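Pgp2 (Campylobacter jejuni subsp. jejuni, PDB 6XJ7) determines helical cell shape, probably as an LD-carboxypeptidase that trims peptidoglycan, and binds peptidoglycan through a pocket on its accessory NTF2-like domain. Local coordinates at residues T200-Y205 with M216-F221; F260-Y265 with G273-Y278. The protein carries 1 engineered substitution. One frame throughout, in Å; residues are numbered along the deposited sequence.

Contact 1: T200-Y205 with M216-F221; sequences TYLSFY and MKFEQF
F221 sets the edge of its ring on the face of Y205 in an edge-to-face stack, centroids 5.0 Å apart and planes at 60°. Its CE2 sits above the centre of the Y205 ring, while F221 CZ approaches Y205 CE2 at 3.8 Å. L202 runs antiparallel alongside F221, its methyl CD2 3.7 Å from F221 CE2. One turn earlier, F218 presents its ring edge to the CB of Y205, F218 CE1 lying 3.7 Å from it. Both phenylalanines hold CG anti to the backbone N (F218 chi1 -166°, F221 chi1 178°), which points both rings, one helical turn apart, at Y205: F218 at its CB, F221 at its ring. The contact joins the end of helix 198-203 and the turn that follows it to the first turn of helix 218-229 in the NTF2-like domain, through apolar and aromatic groups. Further out, the Y205 hydroxyl is gripped by E292 and W189, which tie the far end of the stacked ring to the C-terminal strand and to helix 176-194. F210, from the connecting loop, meets the rings of both Y205 and F221. L202 also touches A222 and K226, farther along helix 218-229.

Contact 2: F260-Y265 with G273-Y278; sequences FYEDYY and GDAILY. Engineered in segment 273-278: A275 (natural residue Lys).
With chi1 at 51°, CG of F260 is wedged between N and C of its own backbone, and this folds the ring over A275 on the neighbouring strand. Y261, chi1 -165°, has CG anti to N, which lays its ring against G273 on the other side of the sheet. A275 is engineered in place of the natural lysine; its CB makes a CH-pi contact with the F260 face, 3.9 Å from the ring centroid. L277 CG meets the edge of the same ring, 4.0 Å from F260 CE2. The carboxylate of E262 also comes up to the A275 methyl, with OE1 3.4 Å from A275 CB. These strands, 254-265 and 270-281, form an antiparallel beta hairpin within the curled sheet of the NTF2-like domain. F260-A275 and E262-G273 are hydrogen-bonded pairs, and Y261-D274 between them is a non-hydrogen-bonded pair. The A275 N to F260 O bond is short at 2.7 Å, while F260 N to A275 O measures 3.1 Å; E262 and G273 likewise bond in both directions. G273 has no side chain, and the Y261 ring packs directly on its backbone: CE1 lies 3.5 Å from G273 CA, and G273 O lies above one face of the ring, nearer its border than its centre. D274 OD1 comes to the edge of that ring, 3.6 Å from Y261 CD1, with the carboxylate plane turned 73° from the ring. The Y261 hydroxyl extends past G273 to bond R272. On the face bearing F260, E262 and L277, helix 176-194 covers the sheet, W189 touching both F260 and L277 and W193 touching E262.

How the contacts relate
Contact 1 is complete before contact 2 begins, since 200-221 precedes 260-278 in the chain, and both fall within the NTF2-like domain. Their centres are 18 Å apart; the nearest atoms approach to about 6 Å without touching. Contact 1 packs a helix end and its following turn against a helix start, contact 2 pairs two strands of the curled sheet, and W189 of helix 176-194 reaches both. The chain's C-terminal end is a second bridge, since E292 bonds Y205 while the neighbouring Q293 bonds D274 O. Both contacts lie away from the predicted catalytic residues H125 and C142 of the L,D-transpeptidase-type domain.

Contact 1: T200-Y205 with M216-F221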
# COMPACT_ATOMS: atom_id res chain seq x y z
N THR A 200 -7.79 -23.17 -7.12
CA THR A 200 -6.54 -22.43 -7.23
C THR A 200 -6.73 -20.96 -6.85
O THR A 200 -5.93 -20.38 -6.10
CB THR A 200 -5.98 -22.56 -8.63
OG1 THR A 200 -5.84 -23.96 -8.94
CG2 THR A 200 -4.63 -21.88 -8.76
N TYR A 201 -7.78 -20.34 -7.36
CA TYR A 201 -8.09 -18.96 -7.01
C TYR A 201 -8.16 -18.77 -5.50
O TYR A 201 -7.50 -17.89 -4.94
CB TYR A 201 -9.41 -18.62 -7.65
CG TYR A 201 -9.97 -17.28 -7.41
CD1 TYR A 201 -9.55 -16.19 -8.16
CD2 TYR A 201 -10.99 -17.09 -6.49
CE1 TYR A 201 -10.11 -14.92 -7.96
CE2 TYR A 201 -11.55 -15.86 -6.30
CZ TYR A 201 -11.11 -14.78 -7.04
OH TYR A 201 -11.71 -13.55 -6.89
N LEU A 202 -8.98 -19.59 -4.83
CA LEU A 202 -9.16 -19.43 -3.40
C LEU A 202 -7.87 -19.71 -2.64
O LEU A 202 -7.70 -19.20 -1.53
CB LEU A 202 -10.29 -20.35 -2.91
CG LEU A 202 -11.70 -20.00 -3.34
CD1 LEU A 202 -12.72 -21.05 -2.96
CD2 LEU A 202 -12.04 -18.66 -2.74
N SER A 203 -6.96 -20.51 -3.20
CA SER A 203 -5.72 -20.82 -2.50
C SER A 203 -4.80 -19.61 -2.36
O SER A 203 -3.86 -19.65 -1.56
CB SER A 203 -4.96 -21.95 -3.21
OG SER A 203 -4.22 -21.46 -4.32
N PHE A 204 -5.07 -18.52 -3.08
CA PHE A 204 -4.32 -17.29 -2.95
C PHE A 204 -4.88 -16.36 -1.88
O PHE A 204 -4.35 -15.26 -1.69
CB PHE A 204 -4.26 -16.56 -4.30
CG PHE A 204 -3.31 -17.19 -5.26
CD1 PHE A 204 -1.94 -17.14 -5.03
CD2 PHE A 204 -3.77 -17.90 -6.35
CE1 PHE A 204 -1.05 -17.73 -5.90
CE2 PHE A 204 -2.89 -18.50 -7.22
CZ PHE A 204 -1.51 -18.42 -6.99
N TYR A 205 -5.92 -16.78 -1.17
CA TYR A 205 -6.48 -15.99 -0.09
C TYR A 205 -6.12 -16.62 1.24
O TYR A 205 -6.09 -17.85 1.38
CB TYR A 205 -8.00 -15.89 -0.23
CG TYR A 205 -8.42 -15.12 -1.45
CD1 TYR A 205 -8.47 -15.75 -2.69
CD2 TYR A 205 -8.76 -13.77 -1.38
CE1 TYR A 205 -8.83 -15.05 -3.82
CE2 TYR A 205 -9.12 -13.08 -2.52
CZ TYR A 205 -9.16 -13.72 -3.72
OH TYR A 205 -9.52 -13.03 -4.84
N MET A 216 -16.28 -10.84 8.36
CA MET A 216 -16.64 -11.81 7.33
C MET A 216 -16.00 -13.16 7.64
O MET A 216 -14.86 -13.23 8.11
CB MET A 216 -16.18 -11.33 5.96
CG MET A 216 -16.59 -12.27 4.80
SD MET A 216 -15.51 -12.11 3.36
CE MET A 216 -14.18 -13.28 3.71
N LYS A 217 -16.74 -14.23 7.34
CA LYS A 217 -16.23 -15.60 7.43
C LYS A 217 -15.79 -16.09 6.06
O LYS A 217 -16.39 -15.76 5.04
CB LYS A 217 -17.30 -16.55 7.99
CG LYS A 217 -18.00 -16.03 9.25
CD LYS A 217 -18.85 -17.12 9.90
CE LYS A 217 -19.73 -16.55 11.02
NZ LYS A 217 -20.81 -15.69 10.47
N PHE A 218 -14.74 -16.91 6.05
CA PHE A 218 -14.16 -17.31 4.78
C PHE A 218 -15.10 -18.19 3.96
O PHE A 218 -15.06 -18.14 2.73
CB PHE A 218 -12.84 -18.03 5.01
CG PHE A 218 -12.03 -18.18 3.77
CD1 PHE A 218 -11.36 -17.08 3.24
CD2 PHE A 218 -11.97 -19.38 3.11
CE1 PHE A 218 -10.62 -17.21 2.08
CE2 PHE A 218 -11.22 -19.51 1.95
CZ PHE A 218 -10.55 -18.44 1.44
N GLU A 219 -15.93 -19.02 4.60
CA GLU A 219 -16.84 -19.87 3.82
C GLU A 219 -17.90 -19.04 3.10
O GLU A 219 -18.31 -19.39 1.99
CB GLU A 219 -17.48 -20.91 4.73
CG GLU A 219 -16.51 -22.00 5.17
CD GLU A 219 -15.96 -22.81 3.99
OE1 GLU A 219 -16.67 -22.93 2.96
OE2 GLU A 219 -14.82 -23.31 4.09
N GLN A 220 -18.36 -17.95 3.71
CA GLN A 220 -19.26 -17.04 3.01
C GLN A 220 -18.65 -16.64 1.67
O GLN A 220 -19.35 -16.52 0.66
CB GLN A 220 -19.54 -15.80 3.87
CG GLN A 220 -20.09 -16.12 5.28
CD GLN A 220 -20.24 -14.87 6.18
OE1 GLN A 220 -19.45 -13.93 6.10
NE2 GLN A 220 -21.26 -14.89 7.04
N PHE A 221 -17.33 -16.44 1.66
CA PHE A 221 -16.62 -16.03 0.46
C PHE A 221 -16.40 -17.21 -0.48
O PHE A 221 -16.72 -17.13 -1.67
CB PHE A 221 -15.28 -15.43 0.87
CG PHE A 221 -14.43 -15.01 -0.26
CD1 PHE A 221 -14.75 -13.90 -1.02
CD2 PHE A 221 -13.23 -15.66 -0.51
CE1 PHE A 221 -13.91 -13.47 -2.05
CE2 PHE A 221 -12.40 -15.22 -1.54
CZ PHE A 221 -12.74 -14.14 -2.29

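Contact 2: F260-Y265 with G273-Y278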
# COMPACT_ATOMS: atom_id res chain seq x y z
N PHE A 260 -2.97 -1.99 -8.80
CA PHE A 260 -2.91 -2.21 -10.23
C PHE A 260 -4.26 -1.84 -10.80
O PHE A 260 -5.27 -1.81 -10.09
CB PHE A 260 -2.57 -3.65 -10.64
CG PHE A 260 -3.43 -4.70 -9.98
CD1 PHE A 260 -4.42 -5.37 -10.69
CD2 PHE A 260 -3.26 -5.01 -8.64
CE1 PHE A 260 -5.19 -6.35 -10.08
CE2 PHE A 260 -4.05 -5.96 -8.02
CZ PHE A 260 -5.02 -6.64 -8.75
N TYR A 261 -4.25 -1.58 -12.08
CA TYR A 261 -5.48 -1.33 -12.80
C TYR A 261 -6.01 -2.64 -13.37
O TYR A 261 -5.26 -3.43 -13.95
CB TYR A 261 -5.22 -0.31 -13.90
CG TYR A 261 -6.49 0.24 -14.43
CD1 TYR A 261 -7.20 1.22 -13.74
CD2 TYR A 261 -7.03 -0.24 -15.61
CE1 TYR A 261 -8.39 1.74 -14.24
CE2 TYR A 261 -8.21 0.29 -16.13
CZ TYR A 261 -8.88 1.25 -15.43
OH TYR A 261 -10.06 1.74 -15.95
N GLU A 262 -7.29 -2.87 -13.16
CA GLU A 262 -7.97 -4.11 -13.52
C GLU A 262 -8.95 -3.83 -14.65
O GLU A 262 -9.74 -2.88 -14.56
CB GLU A 262 -8.70 -4.63 -12.29
CG GLU A 262 -8.82 -6.06 -12.09
CD GLU A 262 -9.28 -6.33 -10.68
OE1 GLU A 262 -8.50 -6.94 -9.90
OE2 GLU A 262 -10.40 -5.88 -10.35
N ASP A 263 -8.88 -4.64 -15.69
CA ASP A 263 -9.73 -4.50 -16.86
C ASP A 263 -10.31 -5.87 -17.16
O ASP A 263 -9.57 -6.79 -17.54
CB ASP A 263 -8.92 -3.97 -18.03
CG ASP A 263 -9.78 -3.46 -19.14
OD1 ASP A 263 -10.92 -3.96 -19.28
OD2 ASP A 263 -9.31 -2.56 -19.84
N TYR A 264 -11.62 -6.01 -17.00
CA TYR A 264 -12.31 -7.29 -16.95
C TYR A 264 -13.40 -7.29 -18.01
O TYR A 264 -14.24 -6.38 -18.04
CB TYR A 264 -12.93 -7.49 -15.56
CG TYR A 264 -13.74 -8.74 -15.35
CD1 TYR A 264 -13.17 -9.85 -14.75
CD2 TYR A 264 -15.08 -8.79 -15.71
CE1 TYR A 264 -13.91 -11.00 -14.55
CE2 TYR A 264 -15.83 -9.94 -15.50
CZ TYR A 264 -15.24 -11.04 -14.92
OH TYR A 264 -15.99 -12.18 -14.71
N TYR A 265 -13.40 -8.31 -18.85
CA TYR A 265 -14.38 -8.46 -19.92
C TYR A 265 -15.01 -9.84 -19.85
O TYR A 265 -14.31 -10.86 -19.81
CB TYR A 265 -13.74 -8.26 -21.29
CG TYR A 265 -14.71 -8.53 -22.41
CD1 TYR A 265 -15.48 -7.51 -22.94
CD2 TYR A 265 -14.88 -9.81 -22.93
CE1 TYR A 265 -16.38 -7.76 -23.96
CE2 TYR A 265 -15.78 -10.07 -23.93
CZ TYR A 265 -16.53 -9.04 -24.45
OH TYR A 265 -17.43 -9.29 -25.47
N GLY A 273 -11.15 -0.63 -13.35
CA GLY A 273 -10.93 0.34 -12.30
C GLY A 273 -9.70 -0.01 -11.48
O GLY A 273 -9.02 -1.01 -11.74
N ASP A 274 -9.43 0.85 -10.50
CA ASP A 274 -8.28 0.68 -9.62
C ASP A 274 -8.53 -0.50 -8.70
O ASP A 274 -9.56 -0.56 -8.02
CB ASP A 274 -8.03 1.92 -8.77
CG ASP A 274 -7.74 3.14 -9.59
OD1 ASP A 274 -7.15 3.02 -10.66
OD2 ASP A 274 -8.09 4.25 -9.11
N ALA A 275 -7.57 -1.41 -8.65
CA ALA A 275 -7.66 -2.58 -7.81
C ALA A 275 -6.51 -2.56 -6.81
O ALA A 275 -5.49 -1.93 -7.06
CB ALA A 275 -7.61 -3.88 -8.63
N ILE A 276 -6.69 -3.24 -5.69
CA ILE A 276 -5.62 -3.37 -4.71
C ILE A 276 -5.72 -4.73 -4.05
O ILE A 276 -6.81 -5.17 -3.68
CB ILE A 276 -5.66 -2.28 -3.63
CG1 ILE A 276 -5.94 -0.90 -4.20
CG2 ILE A 276 -4.31 -2.29 -2.86
CD1 ILE A 276 -6.15 0.15 -3.11
N LEU A 277 -4.57 -5.39 -3.89
CA LEU A 277 -4.44 -6.51 -2.98
C LEU A 277 -3.51 -6.11 -1.85
O LEU A 277 -2.42 -5.59 -2.09
CB LEU A 277 -3.87 -7.77 -3.66
CG LEU A 277 -4.67 -8.29 -4.86
CD1 LEU A 277 -3.98 -9.46 -5.49
CD2 LEU A 277 -6.06 -8.65 -4.40
N TYR A 278 -3.95 -6.34 -0.63
CA TYR A 278 -3.07 -6.28 0.52
C TYR A 278 -2.76 -7.73 0.85
O TYR A 278 -3.69 -8.52 1.04
CB TYR A 278 -3.73 -5.60 1.71
CG TYR A 278 -3.94 -4.15 1.45
CD1 TYR A 278 -3.01 -3.20 1.84
CD2 TYR A 278 -5.08 -3.73 0.79
CE1 TYR A 278 -3.22 -1.84 1.56
CE2 TYR A 278 -5.29 -2.38 0.50
CZ TYR A 278 -4.36 -1.45 0.88
OH TYR A 278 -4.60 -0.12 0.56